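Local structure of hypothetical protein TTMA177 (Thermus thermophilus phage TMA, 2ZDJ) at residues Q21-K24 and A25-Y29. The protein is of unknown function, a small phage-encoded alpha and beta protein with a cystatin-like fold. Residues are numbered along the deposited sequence; the frame is centred on the assembly and turned at random.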
loop_
_atom_site.group_PDB
_atom_site.type_symbol
_atom_site.label_atom_id
_atom_site.label_comp_id
_atom_site.label_asym_id
_atom_site.label_seq_id
_atom_site.Cartn_x
_atom_site.Cartn_y
_atom_site.Cartn_z
ATOM N N GLN A 21 11.096 -4.664 -5.927
ATOM C CA GLN A 21 11.540 -5.724 -5.042
ATOM C C GLN A 21 11.000 -5.625 -3.627
ATOM O O GLN A 21 10.786 -6.646 -2.972
ATOM C CB GLN A 21 13.065 -5.772 -5.016
ATOM C CG GLN A 21 13.669 -6.058 -6.383
ATOM C CD GLN A 21 13.194 -7.377 -6.962
ATOM O OE1 GLN A 21 13.588 -8.447 -6.497
ATOM N NE2 GLN A 21 12.334 -7.306 -7.979
ATOM N N GLU A 22 10.784 -4.410 -3.145
ATOM C CA GLU A 22 10.265 -4.257 -1.798
ATOM C C GLU A 22 8.766 -4.519 -1.780
ATOM O O GLU A 22 8.219 -4.982 -0.787
ATOM C CB GLU A 22 10.554 -2.860 -1.254
ATOM C CG GLU A 22 10.183 -2.726 0.215
ATOM C CD GLU A 22 10.621 -1.414 0.818
ATOM O OE1 GLU A 22 10.383 -1.226 2.025
ATOM O OE2 GLU A 22 11.200 -0.577 0.093
ATOM N N VAL A 23 8.103 -4.227 -2.892
ATOM C CA VAL A 23 6.670 -4.444 -2.984
ATOM C C VAL A 23 6.472 -5.946 -2.938
ATOM O O VAL A 23 5.657 -6.464 -2.167
ATOM C CB VAL A 23 6.115 -3.843 -4.296
ATOM C CG1 VAL A 23 4.672 -4.293 -4.531
ATOM C CG2 VAL A 23 6.190 -2.310 -4.221
ATOM N N LYS A 24 7.266 -6.647 -3.737
ATOM C CA LYS A 24 7.202 -8.100 -3.799
ATOM C C LYS A 24 7.455 -8.726 -2.425
ATOM O O LYS A 24 6.747 -9.643 -2.012
ATOM C CB LYS A 24 8.226 -8.619 -4.811
ATOM C CG LYS A 24 8.148 -10.122 -5.053
ATOM C CD LYS A 24 9.046 -10.559 -6.212
ATOM C CE LYS A 24 8.859 -12.040 -6.520
ATOM N NZ LYS A 24 9.737 -12.489 -7.630
ATOM N N ALA A 25 8.472 -8.237 -1.720
ATOM C CA ALA A 25 8.796 -8.763 -0.395
ATOM C C ALA A 25 7.612 -8.569 0.539
ATOM O O ALA A 25 7.190 -9.501 1.207
ATOM C CB ALA A 25 10.035 -8.057 0.182
ATOM N N ILE A 26 7.077 -7.353 0.574
ATOM C CA ILE A 26 5.941 -7.048 1.443
ATOM C C ILE A 26 4.757 -7.970 1.146
ATOM O O ILE A 26 4.207 -8.579 2.053
ATOM C CB ILE A 26 5.450 -5.583 1.270
ATOM C CG1 ILE A 26 6.609 -4.594 1.424
ATOM C CG2 ILE A 26 4.350 -5.283 2.275
ATOM C CD1 ILE A 26 7.272 -4.637 2.737
ATOM N N LEU A 27 4.370 -8.052 -0.128
ATOM C CA LEU A 27 3.253 -8.892 -0.530
ATOM C C LEU A 27 3.437 -10.335 -0.032
ATOM O O LEU A 27 2.490 -10.945 0.460
ATOM C CB LEU A 27 3.088 -8.875 -2.063
ATOM C CG LEU A 27 2.725 -7.557 -2.770
ATOM C CD1 LEU A 27 2.821 -7.730 -4.282
ATOM C CD2 LEU A 27 1.322 -7.127 -2.386
ATOM N N GLU A 28 4.650 -10.878 -0.133
ATOM C CA GLU A 28 4.873 -12.252 0.325
ATOM C C GLU A 28 4.760 -12.312 1.834
ATOM O O GLU A 28 4.237 -13.277 2.395
ATOM C CB GLU A 28 6.256 -12.767 -0.102
ATOM C CG GLU A 28 6.400 -12.954 -1.589
ATOM C CD GLU A 28 7.633 -13.759 -1.955
ATOM O OE1 GLU A 28 7.965 -13.804 -3.163
ATOM O OE2 GLU A 28 8.257 -14.347 -1.039
ATOM N N TYR A 29 5.270 -11.272 2.484
ATOM C CA TYR A 29 5.224 -11.172 3.932
ATOM C C TYR A 29 3.771 -11.286 4.400
ATOM O O TYR A 29 3.442 -12.093 5.270
ATOM C CB TYR A 29 5.797 -9.825 4.371
ATOM C CG TYR A 29 5.794 -9.599 5.867
ATOM C CD1 TYR A 29 6.451 -10.483 6.729
ATOM C CD2 TYR A 29 5.147 -8.498 6.419
ATOM C CE1 TYR A 29 6.463 -10.272 8.104
ATOM C CE2 TYR A 29 5.149 -8.275 7.791
ATOM C CZ TYR A 29 5.808 -9.165 8.630
ATOM O OH TYR A 29 5.812 -8.938 9.988
#
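Val-23 O accepts a hydrogen bond from Leu-27 N at 2.9 Å, nearly straight with an N-H...O angle of 176°. It belongs to the run of i to i+4 backbone bonds of the alpha-helix; the bond from Glu-28 N to Lys-24 O is longer, at 3.1 Å, and more bent. The same four-residue spacing brings side chains into pairs on neighbouring sides of the helix. In the apolar pair, Val-23 and Leu-27 lie side by side, CG1 of Val-23 meeting CD1 of Leu-27 at 3.9 Å. With chi1 at 169°, CG1 of Val-23 stands anti to the backbone nitrogen and beside the carbonyl carbon, which turns it along the helix toward Leu-27. In the exposed pair the extended chains of Lys-24 and Glu-28 run alongside each other, and the methylene CE of Lys-24 comes within 3.9 Å of Glu-28 OE1. Lys-24 NZ and Glu-28 OE1 stay 5.0 Å apart, too far for a salt bridge, so any attraction between them is probably weak. Leu-27 touches Pro-36 and Leu-68 in loops, while helix 20-30 packs against the antiparallel sheet largely through Val-23 and Ile-26, which both touch Leu-39 of strand 38-44; Val-23 also reaches Ile-17 of strand 15-17, and Ile-26 meets Tyr-48 and Val-51 of strand 47-54.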